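Local coordinates for beta-galactosidase/beta-glucuronidase (PDB 6MVF), which is an FMN-binding beta-glucuronidase of glycoside hydrolase family 2 from a human gut bacterium, expected to release glucuronic acid from its conjugates, at residues 298-303 with 531-536; 330-335 with 350-355. All blocks are in the same frame, centred on the assembly; numbering follows the deposited sequence.

The TIM barrel of this chain is followed here at two of its strand junctions. Strand 292-300 comes first and carries residues 298-303. Strand 331-334 follows after helix 314-327, and interaction 2 then joins 330-335 to 350-355 across the short loop that holds helix 341-350. Much later, strand 529-532 returns to the other edge of strand 292-300, and interaction 1 closes the barrel over a span of more than 220 residues. Interaction 2 is therefore nested inside the loop closed by interaction 1. The two meet directly, probably through two hydrogen bonds: R333 N to V299 O, and H531 NE2 with T331 OG1.

Interaction 1: residues 298-303 with 531-536; sequences GVSRHQ and HVWNMF
S300 is gripped through both its backbone N and O by residues 531-536, where the last strand of the TIM barrel runs parallel to the first. Its backbone N donates to V532 O (3.0 Å), continuing the ladder begun by V532 N to G298 O, and S300 O accepts from M535 N (2.9 Å). CB of S300 lies obliquely against the indole of W533, 3.5 Å from CE3. OG stands beside the backbone N (chi1 -65°), which lets it donate to a water that in turn donates to H531 O. The peptide between W533 and N534 is cis. N534 OD1 accepts from F536 N in an Asx turn, the donor lying in the carbonyl plane on a lone pair, which ties the N534 side chain to the backbone two residues on. V299 adds apolar packing: CG2 meets M535 CB at 3.9 Å, CG1 approaches V532 CB, and both methyls lie near the M535 sulfur. H531 points to the other face of the sheet and brings the edge of its imidazole to V299 O, 3.5 Å from CD2, while its NE2 has T331 as partner. Further along, H302 NE2 comes within 3.4 Å of W533 CH2, the two rings steeply inclined; H302 ND1 is bonded to Y337. R301 sends its guanidinium to D320 of helix 314-327. M535 packs on I323, I324 and L327 of that helix, while S300 and H531 touch R333 of strand 331-334 and V532 and W533 rest on strand 482-487.

Interaction 2: residues 330-335 with 350-355; sequences NTIRLA and LGFAVW
N330 O accepts A353 N (2.9 Å) at the start of a parallel pair of neighbouring TIM-barrel strands, joined through helix 341-350 as a beta-alpha-beta unit. T331 holds OG1 anti to its N (chi1 -178°) and donates it to A353 O at 2.8 Å; I332 N reaches the same oxygen from the opposite face of its plane, so two donors grip this carbonyl. On the face turned to the helices, I332 lays CD1 over the F352 ring, 3.6 Å from its centroid. Next, I332 O takes W355 N. R333 runs extended from CG to NE alongside W355, CG above the five-membered ring and NE 3.5 Å from CE2, with the guanidinium plane turned 55° from the indole. R333 NH2 and W355 NE1 converge on E357, and N398 also bonds NH2. Were W355 replaced by an alanine, the R333 chain would probably lose the flat surface it lies along and E357 one of its N-H partners. L334 brings CD1 to V354 CG1 at 3.8 Å, and its N meets W355 O at 2.8 Å, nearly in line with the carbonyl bond (C=O...N 163°).

Interaction 1: residues 298-303 with 531-536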
loop_
_atom_site.group_PDB
_atom_site.type_symbol
_atom_site.label_atom_id
_atom_site.label_comp_id
_atom_site.label_asym_id
_atom_site.label_seq_id
_atom_site.Cartn_x
_atom_site.Cartn_y
_atom_site.Cartn_z
ATOM N N GLY A 298 19.769 22.854 -18.056
ATOM C CA GLY A 298 18.431 22.448 -17.689
ATOM C C GLY A 298 17.295 23.211 -18.337
ATOM O O GLY A 298 17.367 23.591 -19.511
ATOM N N VAL A 299 16.217 23.417 -17.571
ATOM C CA VAL A 299 14.933 23.838 -18.117
ATOM C C VAL A 299 14.241 24.741 -17.103
ATOM O O VAL A 299 14.612 24.803 -15.932
ATOM C CB VAL A 299 14.034 22.613 -18.475
ATOM C CG1 VAL A 299 14.744 21.668 -19.410
ATOM C CG2 VAL A 299 13.638 21.848 -17.236
ATOM N N SER A 300 13.228 25.453 -17.571
ATOM C CA SER A 300 12.271 26.136 -16.717
ATOM C C SER A 300 10.993 25.321 -16.678
ATOM O O SER A 300 10.763 24.463 -17.536
ATOM C CB SER A 300 11.991 27.548 -17.228
ATOM O OG SER A 300 13.173 28.345 -17.142
ATOM N N ARG A 301 10.160 25.592 -15.669
ATOM C CA ARG A 301 8.941 24.818 -15.448
ATOM C C ARG A 301 7.880 25.728 -14.855
ATOM O O ARG A 301 8.109 26.330 -13.805
ATOM C CB ARG A 301 9.221 23.628 -14.512
ATOM C CG ARG A 301 8.037 22.687 -14.251
ATOM C CD ARG A 301 7.494 22.803 -12.824
ATOM N NE ARG A 301 6.339 21.931 -12.611
ATOM C CZ ARG A 301 5.622 21.869 -11.485
ATOM N NH1 ARG A 301 5.929 22.636 -10.440
ATOM N NH2 ARG A 301 4.604 21.020 -11.390
ATOM N N HIS A 302 6.732 25.833 -15.525
ATOM C CA HIS A 302 5.550 26.496 -14.985
ATOM C C HIS A 302 4.707 25.484 -14.190
ATOM O O HIS A 302 4.946 24.274 -14.251
ATOM C CB HIS A 302 4.748 27.133 -16.116
ATOM C CG HIS A 302 5.017 28.590 -16.304
ATOM N ND1 HIS A 302 4.851 29.510 -15.293
ATOM C CD2 HIS A 302 5.417 29.290 -17.391
ATOM C CE1 HIS A 302 5.157 30.715 -15.743
ATOM N NE2 HIS A 302 5.494 30.611 -17.017
ATOM N N GLN A 303 3.711 25.980 -13.425
ATOM C CA GLN A 303 3.013 25.127 -12.457
ATOM C C GLN A 303 1.589 24.712 -12.886
ATOM O O GLN A 303 0.712 24.496 -12.045
ATOM C CB GLN A 303 2.992 25.801 -11.085
ATOM C CG GLN A 303 2.033 26.947 -10.946
ATOM C CD GLN A 303 2.029 27.540 -9.539
ATOM O OE1 GLN A 303 2.549 26.946 -8.600
ATOM N NE2 GLN A 303 1.432 28.724 -9.396
ATOM N N HIS A 531 18.795 27.548 -19.368
ATOM C CA HIS A 531 17.465 27.042 -19.045
ATOM C C HIS A 531 16.578 27.123 -20.279
ATOM O O HIS A 531 16.207 28.219 -20.709
ATOM C CB HIS A 531 16.843 27.835 -17.901
ATOM C CG HIS A 531 17.549 27.677 -16.595
ATOM N ND1 HIS A 531 18.437 28.615 -16.112
ATOM C CD2 HIS A 531 17.500 26.690 -15.666
ATOM C CE1 HIS A 531 18.900 28.216 -14.940
ATOM N NE2 HIS A 531 18.347 27.052 -14.647
ATOM N N VAL A 532 16.225 25.967 -20.841
ATOM C CA VAL A 532 15.241 25.924 -21.920
ATOM C C VAL A 532 13.934 26.541 -21.461
ATOM O O VAL A 532 13.361 26.140 -20.438
ATOM C CB VAL A 532 14.998 24.478 -22.372
ATOM C CG1 VAL A 532 13.799 24.418 -23.344
ATOM C CG2 VAL A 532 16.255 23.907 -22.968
ATOM N N TRP A 533 13.448 27.514 -22.215
ATOM C CA TRP A 533 12.060 27.926 -22.099
ATOM C C TRP A 533 11.310 27.131 -23.157
ATOM O O TRP A 533 11.546 27.317 -24.355
ATOM C CB TRP A 533 11.913 29.430 -22.295
ATOM C CG TRP A 533 10.560 29.954 -21.885
ATOM C CD1 TRP A 533 9.514 30.272 -22.709
ATOM C CD2 TRP A 533 10.113 30.210 -20.555
ATOM N NE1 TRP A 533 8.450 30.726 -21.969
ATOM C CE2 TRP A 533 8.789 30.690 -20.642
ATOM C CE3 TRP A 533 10.707 30.102 -19.300
ATOM C CZ2 TRP A 533 8.049 31.038 -19.522
ATOM C CZ3 TRP A 533 9.974 30.457 -18.193
ATOM C CH2 TRP A 533 8.656 30.928 -18.312
ATOM N N ASN A 534 10.471 26.185 -22.737
ATOM C CA ASN A 534 10.171 25.821 -21.353
ATOM C C ASN A 534 10.106 24.268 -21.372
ATOM O O ASN A 534 10.114 23.675 -22.453
ATOM C CB ASN A 534 8.846 26.500 -20.905
ATOM C CG ASN A 534 8.465 26.219 -19.454
ATOM O OD1 ASN A 534 8.001 25.133 -19.121
ATOM N ND2 ASN A 534 8.617 27.223 -18.593
ATOM N N MET A 535 10.072 23.605 -20.206
ATOM C CA MET A 535 9.994 22.143 -20.200
ATOM C C MET A 535 8.700 21.658 -20.831
ATOM O O MET A 535 8.698 20.699 -21.617
ATOM C CB MET A 535 10.093 21.593 -18.772
ATOM C CG MET A 535 10.097 20.079 -18.704
ATOM S SD MET A 535 11.530 19.261 -19.471
ATOM C CE MET A 535 11.025 17.543 -19.422
ATOM N N PHE A 536 7.587 22.293 -20.469
ATOM C CA PHE A 536 6.263 21.914 -20.921
ATOM C C PHE A 536 5.604 23.123 -21.557
ATOM O O PHE A 536 5.785 24.247 -21.075
ATOM C CB PHE A 536 5.378 21.433 -19.764
ATOM C CG PHE A 536 6.006 20.394 -18.912
ATOM C CD1 PHE A 536 6.110 19.076 -19.360
ATOM C CD2 PHE A 536 6.489 20.719 -17.660
ATOM C CE1 PHE A 536 6.700 18.098 -18.561
ATOM C CE2 PHE A 536 7.086 19.743 -16.845
ATOM C CZ PHE A 536 7.199 18.438 -17.295
HETATM O O HOH W 1 14.019 29.151 -19.402
#

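Interaction 2: residues 330-335 with 350-355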
loop_
_atom_site.group_PDB
_atom_site.type_symbol
_atom_site.label_atom_id
_atom_site.label_comp_id
_atom_site.label_asym_id
_atom_site.label_seq_id
_atom_site.Cartn_x
_atom_site.Cartn_y
_atom_site.Cartn_z
ATOM N N ASN A 330 20.122 18.994 -14.925
ATOM C CA ASN A 330 20.599 19.107 -13.550
ATOM C C ASN A 330 20.192 20.413 -12.892
ATOM O O ASN A 330 20.539 20.641 -11.731
ATOM C CB ASN A 330 22.119 18.968 -13.485
ATOM C CG ASN A 330 22.835 20.034 -14.288
ATOM O OD1 ASN A 330 22.206 20.933 -14.860
ATOM N ND2 ASN A 330 24.161 19.960 -14.318
ATOM N N THR A 331 19.475 21.284 -13.599
ATOM C CA THR A 331 19.018 22.539 -13.024
ATOM C C THR A 331 17.595 22.798 -13.484
ATOM O O THR A 331 17.202 22.418 -14.594
ATOM C CB THR A 331 19.963 23.716 -13.409
ATOM O OG1 THR A 331 19.515 24.929 -12.800
ATOM C CG2 THR A 331 20.064 23.899 -14.915
ATOM N N ILE A 332 16.814 23.423 -12.616
ATOM C CA ILE A 332 15.460 23.824 -12.960
ATOM C C ILE A 332 15.256 25.256 -12.510
ATOM O O ILE A 332 15.367 25.549 -11.313
ATOM C CB ILE A 332 14.390 22.939 -12.316
ATOM C CG1 ILE A 332 14.429 21.521 -12.872
ATOM C CG2 ILE A 332 13.019 23.583 -12.553
ATOM C CD1 ILE A 332 13.597 20.532 -12.044
ATOM N N ARG A 333 14.919 26.138 -13.453
ATOM C CA ARG A 333 14.485 27.486 -13.113
ATOM C C ARG A 333 12.979 27.470 -12.851
ATOM O O ARG A 333 12.178 27.194 -13.756
ATOM C CB ARG A 333 14.836 28.481 -14.217
ATOM C CG ARG A 333 14.279 29.862 -13.930
ATOM C CD ARG A 333 14.597 30.850 -15.023
ATOM N NE ARG A 333 14.013 32.157 -14.736
ATOM C CZ ARG A 333 13.501 32.961 -15.661
ATOM N NH1 ARG A 333 13.497 32.591 -16.937
ATOM N NH2 ARG A 333 12.984 34.129 -15.305
ATOM N N LEU A 334 12.596 27.764 -11.614
ATOM C CA LEU A 334 11.198 27.677 -11.200
ATOM C C LEU A 334 10.517 29.039 -11.359
ATOM O O LEU A 334 10.161 29.727 -10.399
ATOM C CB LEU A 334 11.119 27.147 -9.774
ATOM C CG LEU A 334 11.265 25.632 -9.844
ATOM C CD1 LEU A 334 11.160 24.997 -8.481
ATOM C CD2 LEU A 334 10.215 25.054 -10.808
ATOM N N ALA A 335 10.322 29.417 -12.617
ATOM C CA ALA A 335 9.721 30.702 -12.933
ATOM C C ALA A 335 8.195 30.609 -12.805
ATOM O O ALA A 335 7.629 29.519 -12.846
ATOM C CB ALA A 335 10.147 31.130 -14.342
ATOM N N LEU A 350 15.243 14.523 -5.707
ATOM C CA LEU A 350 15.777 14.017 -6.960
ATOM C C LEU A 350 17.084 14.686 -7.359
ATOM O O LEU A 350 17.805 14.143 -8.204
ATOM C CB LEU A 350 14.737 14.168 -8.072
ATOM C CG LEU A 350 13.476 13.330 -7.805
ATOM C CD1 LEU A 350 12.421 13.529 -8.875
ATOM C CD2 LEU A 350 13.828 11.866 -7.731
ATOM N N GLY A 351 17.414 15.836 -6.763
ATOM C CA GLY A 351 18.663 16.516 -7.051
ATOM C C GLY A 351 18.661 17.368 -8.306
ATOM O O GLY A 351 19.019 16.892 -9.390
ATOM N N PHE A 352 18.235 18.627 -8.160
ATOM C CA PHE A 352 18.350 19.660 -9.182
ATOM C C PHE A 352 18.812 20.943 -8.515
ATOM O O PHE A 352 18.345 21.275 -7.421
ATOM C CB PHE A 352 17.022 19.986 -9.894
ATOM C CG PHE A 352 16.405 18.843 -10.605
ATOM C CD1 PHE A 352 16.890 18.428 -11.835
ATOM C CD2 PHE A 352 15.287 18.218 -10.086
ATOM C CE1 PHE A 352 16.293 17.370 -12.525
ATOM C CE2 PHE A 352 14.680 17.167 -10.770
ATOM C CZ PHE A 352 15.185 16.738 -11.990
ATOM N N ALA A 353 19.679 21.685 -9.203
ATOM C CA ALA A 353 20.010 23.052 -8.810
ATOM C C ALA A 353 18.843 23.969 -9.175
ATOM O O ALA A 353 18.505 24.087 -10.354
ATOM C CB ALA A 353 21.301 23.490 -9.513
ATOM N N VAL A 354 18.217 24.612 -8.185
ATOM C CA VAL A 354 16.977 25.364 -8.396
ATOM C C VAL A 354 17.235 26.867 -8.331
ATOM O O VAL A 354 17.893 27.360 -7.406
ATOM C CB VAL A 354 15.895 24.981 -7.377
ATOM C CG1 VAL A 354 14.711 25.956 -7.472
ATOM C CG2 VAL A 354 15.445 23.549 -7.598
ATOM N N TRP A 355 16.695 27.589 -9.315
ATOM C CA TRP A 355 16.586 29.045 -9.320
ATOM C C TRP A 355 15.137 29.386 -8.943
ATOM O O TRP A 355 14.200 29.067 -9.685
ATOM C CB TRP A 355 17.020 29.581 -10.694
ATOM C CG TRP A 355 16.557 30.987 -11.178
ATOM C CD1 TRP A 355 15.435 31.694 -10.803
ATOM C CD2 TRP A 355 17.218 31.806 -12.159
ATOM N NE1 TRP A 355 15.370 32.886 -11.477
ATOM C CE2 TRP A 355 16.445 32.984 -12.317
ATOM C CE3 TRP A 355 18.387 31.656 -12.929
ATOM C CZ2 TRP A 355 16.805 34.013 -13.202
ATOM C CZ3 TRP A 355 18.743 32.677 -13.814
ATOM C CH2 TRP A 355 17.954 33.843 -13.933
#